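Local atomic coordinates of protein stn1 (Schizosaccharomyces pombe, PDB entry 3KF6), a protein that binds single-stranded telomeric DNA and is required for telomere maintenance, pairing with ten1 in a complex resembling Rpa2-Rpa3. Residues W18-I29 with F41-I52. Numbering follows the deposited sequence.
Sequences WNPMFISDVHKI and FWMGFPIRWIQI
M21 lays its terminal methyl on the indole of W42: CE sits 3.5 Å from the centroid of the six-membered ring, only 13° off the normal, a CH-pi contact over the face. The bend at chi3 (69°) turns CE onto the ring and leaves SD oblique to it, a Met-aromatic contact, with SD also 3.7 Å from CD1 of I50. The CD1 of I29 meets that same CD1 tip to tip and also touches CG2 of I47. At the ring edge, a water in the indole plane accepts from W42 NE1 and donates to OD1 of D25, whose OD2 makes a salt bridge to K143. M43 CE covers the opposite face. With an alanine in place of W42, the M21 methyl would probably lose its aromatic seat and the water its indole donor.

Further along, the backbones pair around P20 and Q51: M21 N donates to Q51 O and Q51 N to N19 O. N19 adds a side-chain bond, ND2 to W49 O at 3.0 Å, while its OD1 is held by Y142. Q51 brings NE2 over one face of the W18 indole, toward its rim, 3.5 Å from W18 CZ2, the amide tilted 45° to the ring; its OE1 is bonded to R139. A single beta bridge, P20 with Q51, together with this side-chain packing, joins segment 18-29 to strand 49-62, the first long strand of the OB-fold barrel in this N-terminal part of Stn1, with helix 130-153, which supplies R139, Y142 and K143, packed against it.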
loop_
_atom_site.group_PDB
_atom_site.type_symbol
_atom_site.label_atom_id
_atom_site.label_comp_id
_atom_site.label_asym_id
_atom_site.label_seq_id
_atom_site.Cartn_x
_atom_site.Cartn_y
_atom_site.Cartn_z
ATOM N N TRP A 18 3.671 18.632 5.527
ATOM C CA TRP A 18 4.042 17.449 4.746
ATOM C C TRP A 18 2.850 16.525 4.452
ATOM O O TRP A 18 3.012 15.426 3.909
ATOM C CB TRP A 18 5.153 16.669 5.470
ATOM C CG TRP A 18 4.752 15.508 6.377
ATOM C CD1 TRP A 18 3.500 14.978 6.570
ATOM C CD2 TRP A 18 5.651 14.689 7.157
ATOM N NE1 TRP A 18 3.569 13.885 7.410
ATOM C CE2 TRP A 18 4.872 13.684 7.782
ATOM C CE3 TRP A 18 7.037 14.705 7.381
ATOM C CZ2 TRP A 18 5.439 12.702 8.619
ATOM C CZ3 TRP A 18 7.594 13.728 8.211
ATOM C CH2 TRP A 18 6.794 12.742 8.816
ATOM N N ASN A 19 1.658 16.981 4.820
ATOM C CA ASN A 19 0.409 16.247 4.624
ATOM C C ASN A 19 0.475 14.740 4.346
ATOM O O ASN A 19 0.603 14.317 3.201
ATOM C CB ASN A 19 -0.404 16.906 3.509
ATOM C CG ASN A 19 -0.599 18.395 3.729
ATOM O OD1 ASN A 19 -1.175 18.819 4.727
ATOM N ND2 ASN A 19 -0.122 19.196 2.785
ATOM N N PRO A 20 0.383 13.915 5.401
ATOM C CA PRO A 20 0.420 12.460 5.217
ATOM C C PRO A 20 -0.977 12.064 4.718
ATOM O O PRO A 20 -1.977 12.309 5.391
ATOM C CB PRO A 20 0.731 11.947 6.621
ATOM C CG PRO A 20 0.039 12.955 7.503
ATOM C CD PRO A 20 0.343 14.277 6.834
ATOM N N MET A 21 -1.050 11.460 3.536
ATOM C CA MET A 21 -2.344 11.111 2.955
ATOM C C MET A 21 -2.459 9.704 2.384
ATOM O O MET A 21 -1.457 9.060 2.074
ATOM C CB MET A 21 -2.672 12.082 1.817
ATOM C CG MET A 21 -2.791 13.541 2.215
ATOM S SD MET A 21 -3.135 14.587 0.760
ATOM C CE MET A 21 -4.795 14.065 0.351
ATOM N N PHE A 22 -3.700 9.247 2.242
ATOM C CA PHE A 22 -3.987 7.962 1.619
ATOM C C PHE A 22 -4.101 8.284 0.135
ATOM O O PHE A 22 -4.575 9.360 -0.238
ATOM C CB PHE A 22 -5.311 7.384 2.122
ATOM C CG PHE A 22 -5.211 6.747 3.473
ATOM C CD1 PHE A 22 -5.973 7.217 4.539
ATOM C CD2 PHE A 22 -4.353 5.669 3.682
ATOM C CE1 PHE A 22 -5.881 6.619 5.799
ATOM C CE2 PHE A 22 -4.257 5.064 4.940
ATOM C CZ PHE A 22 -5.023 5.542 5.998
ATOM N N ILE A 23 -3.681 7.351 -0.708
ATOM C CA ILE A 23 -3.703 7.562 -2.145
ATOM C C ILE A 23 -5.084 7.865 -2.714
ATOM O O ILE A 23 -5.212 8.704 -3.603
ATOM C CB ILE A 23 -3.036 6.361 -2.854
ATOM C CG1 ILE A 23 -1.538 6.386 -2.528
ATOM C CG2 ILE A 23 -3.274 6.410 -4.366
ATOM C CD1 ILE A 23 -0.775 5.137 -2.948
ATOM N N SER A 24 -6.120 7.210 -2.200
ATOM C CA SER A 24 -7.465 7.471 -2.698
ATOM C C SER A 24 -7.824 8.948 -2.495
ATOM O O SER A 24 -8.521 9.536 -3.318
ATOM C CB SER A 24 -8.483 6.583 -1.984
ATOM O OG SER A 24 -8.497 6.843 -0.596
ATOM N N ASP A 25 -7.342 9.547 -1.409
ATOM C CA ASP A 25 -7.632 10.955 -1.141
ATOM C C ASP A 25 -6.790 11.867 -2.024
ATOM O O ASP A 25 -7.218 12.970 -2.387
ATOM C CB ASP A 25 -7.404 11.283 0.342
ATOM C CG ASP A 25 -8.452 10.645 1.240
ATOM O OD1 ASP A 25 -9.641 10.652 0.849
ATOM O OD2 ASP A 25 -8.099 10.148 2.332
ATOM N N VAL A 26 -5.591 11.415 -2.374
ATOM C CA VAL A 26 -4.730 12.204 -3.249
ATOM C C VAL A 26 -5.466 12.380 -4.581
ATOM O O VAL A 26 -5.477 13.472 -5.155
ATOM C CB VAL A 26 -3.366 11.499 -3.470
ATOM C CG1 VAL A 26 -2.535 12.256 -4.501
ATOM C CG2 VAL A 26 -2.608 11.436 -2.157
ATOM N N HIS A 27 -6.101 11.311 -5.051
ATOM C CA HIS A 27 -6.851 11.350 -6.310
ATOM C C HIS A 27 -8.121 12.191 -6.218
ATOM O O HIS A 27 -8.801 12.405 -7.223
ATOM C CB HIS A 27 -7.213 9.928 -6.758
ATOM C CG HIS A 27 -6.077 9.187 -7.394
ATOM N ND1 HIS A 27 -5.651 9.440 -8.681
ATOM C CD2 HIS A 27 -5.268 8.211 -6.915
ATOM C CE1 HIS A 27 -4.629 8.653 -8.967
ATOM N NE2 HIS A 27 -4.375 7.898 -7.912
ATOM N N LYS A 28 -8.436 12.671 -5.019
ATOM C CA LYS A 28 -9.630 13.487 -4.822
ATOM C C LYS A 28 -9.317 14.972 -4.685
ATOM O O LYS A 28 -10.225 15.798 -4.570
ATOM C CB LYS A 28 -10.403 13.005 -3.592
ATOM C CG LYS A 28 -11.080 11.662 -3.795
ATOM C CD LYS A 28 -11.800 11.206 -2.540
ATOM C CE LYS A 28 -12.425 9.835 -2.738
ATOM N NZ LYS A 28 -13.054 9.316 -1.492
ATOM N N ILE A 29 -8.034 15.312 -4.688
ATOM C CA ILE A 29 -7.629 16.708 -4.580
ATOM C C ILE A 29 -8.107 17.436 -5.833
ATOM O O ILE A 29 -7.970 16.927 -6.945
ATOM C CB ILE A 29 -6.096 16.848 -4.467
ATOM C CG1 ILE A 29 -5.604 16.202 -3.168
ATOM C CG2 ILE A 29 -5.698 18.325 -4.497
ATOM C CD1 ILE A 29 -4.092 16.120 -3.056
ATOM N N PHE A 41 -6.534 21.586 -3.816
ATOM C CA PHE A 41 -7.341 21.758 -2.617
ATOM C C PHE A 41 -8.011 20.476 -2.149
ATOM O O PHE A 41 -8.631 19.758 -2.931
ATOM C CB PHE A 41 -8.393 22.848 -2.834
ATOM C CG PHE A 41 -7.805 24.210 -3.060
ATOM C CD1 PHE A 41 -7.282 24.556 -4.301
ATOM C CD2 PHE A 41 -7.742 25.134 -2.025
ATOM C CE1 PHE A 41 -6.699 25.807 -4.507
ATOM C CE2 PHE A 41 -7.162 26.389 -2.220
ATOM C CZ PHE A 41 -6.640 26.722 -3.462
ATOM N N TRP A 42 -7.868 20.198 -0.857
ATOM C CA TRP A 42 -8.456 19.015 -0.243
ATOM C C TRP A 42 -9.301 19.495 0.931
ATOM O O TRP A 42 -8.776 20.043 1.897
ATOM C CB TRP A 42 -7.348 18.064 0.231
ATOM C CG TRP A 42 -7.853 16.760 0.792
ATOM C CD1 TRP A 42 -8.905 16.021 0.330
ATOM C CD2 TRP A 42 -7.308 16.032 1.900
ATOM N NE1 TRP A 42 -9.050 14.877 1.085
ATOM C CE2 TRP A 42 -8.082 14.860 2.054
ATOM C CE3 TRP A 42 -6.239 16.256 2.777
ATOM C CZ2 TRP A 42 -7.821 13.913 3.051
ATOM C CZ3 TRP A 42 -5.978 15.313 3.770
ATOM C CH2 TRP A 42 -6.769 14.157 3.896
ATOM N N MET A 43 -10.612 19.297 0.830
ATOM C CA MET A 43 -11.544 19.730 1.864
ATOM C C MET A 43 -11.431 21.237 2.070
ATOM O O MET A 43 -11.667 21.744 3.168
ATOM C CB MET A 43 -11.269 19.003 3.185
ATOM C CG MET A 43 -11.502 17.504 3.129
ATOM S SD MET A 43 -11.475 16.747 4.770
ATOM C CE MET A 43 -9.717 16.525 5.011
ATOM N N GLY A 44 -11.065 21.947 1.004
ATOM C CA GLY A 44 -10.933 23.392 1.075
ATOM C C GLY A 44 -9.549 23.857 1.483
ATOM O O GLY A 44 -9.246 25.049 1.436
ATOM N N PHE A 45 -8.703 22.915 1.882
ATOM C CA PHE A 45 -7.347 23.234 2.310
ATOM C C PHE A 45 -6.360 23.169 1.149
ATOM O O PHE A 45 -6.413 22.251 0.332
ATOM C CB PHE A 45 -6.912 22.257 3.404
ATOM C CG PHE A 45 -7.765 22.311 4.643
ATOM C CD1 PHE A 45 -8.028 21.155 5.371
ATOM C CD2 PHE A 45 -8.291 23.520 5.094
ATOM C CE1 PHE A 45 -8.802 21.201 6.531
ATOM C CE2 PHE A 45 -9.064 23.576 6.251
ATOM C CZ PHE A 45 -9.320 22.415 6.970
ATOM N N PRO A 46 -5.452 24.154 1.053
ATOM C CA PRO A 46 -4.461 24.168 -0.027
ATOM C C PRO A 46 -3.402 23.091 0.198
ATOM O O PRO A 46 -2.799 23.020 1.267
ATOM C CB PRO A 46 -3.891 25.582 0.048
ATOM C CG PRO A 46 -3.985 25.897 1.509
ATOM C CD PRO A 46 -5.357 25.379 1.868
ATOM N N ILE A 47 -3.179 22.255 -0.809
ATOM C CA ILE A 47 -2.208 21.171 -0.693
ATOM C C ILE A 47 -1.193 21.157 -1.830
ATOM O O ILE A 47 -1.550 21.307 -3.000
ATOM C CB ILE A 47 -2.917 19.793 -0.672
ATOM C CG1 ILE A 47 -3.881 19.712 0.515
ATOM C CG2 ILE A 47 -1.886 18.673 -0.587
ATOM C CD1 ILE A 47 -3.203 19.777 1.867
ATOM N N ARG A 48 0.073 20.954 -1.477
ATOM C CA ARG A 48 1.150 20.894 -2.457
ATOM C C ARG A 48 2.101 19.746 -2.128
ATOM O O ARG A 48 2.359 18.882 -2.969
ATOM C CB ARG A 48 1.920 22.221 -2.485
ATOM C CG ARG A 48 3.092 22.258 -3.470
ATOM C CD ARG A 48 3.665 23.671 -3.583
ATOM N NE ARG A 48 4.926 23.725 -4.324
ATOM C CZ ARG A 48 5.063 23.444 -5.617
ATOM N NH1 ARG A 48 4.013 23.081 -6.340
ATOM N NH2 ARG A 48 6.257 23.529 -6.190
ATOM N N TRP A 49 2.614 19.734 -0.901
ATOM C CA TRP A 49 3.545 18.692 -0.473
ATOM C C TRP A 49 2.812 17.584 0.276
ATOM O O TRP A 49 2.089 17.844 1.242
ATOM C CB TRP A 49 4.644 19.298 0.394
ATOM C CG TRP A 49 5.466 20.300 -0.365
ATOM C CD1 TRP A 49 5.371 21.664 -0.300
ATOM C CD2 TRP A 49 6.461 20.016 -1.356
ATOM N NE1 TRP A 49 6.249 22.246 -1.193
ATOM C CE2 TRP A 49 6.928 21.254 -1.853
ATOM C CE3 TRP A 49 7.001 18.829 -1.875
ATOM C CZ2 TRP A 49 7.911 21.339 -2.844
ATOM C CZ3 TRP A 49 7.978 18.916 -2.863
ATOM C CH2 TRP A 49 8.422 20.164 -3.335
ATOM N N ILE A 50 3.025 16.350 -0.175
ATOM C CA ILE A 50 2.353 15.179 0.387
ATOM C C ILE A 50 3.294 14.008 0.657
ATOM O O ILE A 50 4.352 13.887 0.037
ATOM C CB ILE A 50 1.260 14.691 -0.595
ATOM C CG1 ILE A 50 0.258 15.818 -0.851
ATOM C CG2 ILE A 50 0.554 13.461 -0.047
ATOM C CD1 ILE A 50 -0.734 15.504 -1.937
ATOM N N GLN A 51 2.891 13.143 1.586
ATOM C CA GLN A 51 3.666 11.952 1.914
ATOM C C GLN A 51 2.728 10.751 1.794
ATOM O O GLN A 51 1.596 10.790 2.284
ATOM C CB GLN A 51 4.196 12.025 3.347
ATOM C CG GLN A 51 5.123 10.871 3.722
ATOM C CD GLN A 51 5.275 10.712 5.226
ATOM O OE1 GLN A 51 4.329 10.338 5.919
ATOM N NE2 GLN A 51 6.466 11.004 5.739
ATOM N N ILE A 52 3.191 9.697 1.133
ATOM C CA ILE A 52 2.394 8.486 0.993
ATOM C C ILE A 52 3.239 7.283 1.396
ATOM O O ILE A 52 4.474 7.344 1.382
ATOM C CB ILE A 52 1.846 8.300 -0.460
ATOM C CG1 ILE A 52 2.987 8.197 -1.478
ATOM C CG2 ILE A 52 0.944 9.469 -0.824
ATOM C CD1 ILE A 52 3.465 6.793 -1.716
HETATM O O HOH W 1 -11.098 12.921 0.890
HETATM O O HOH W 2 -11.257 18.197 -3.540
#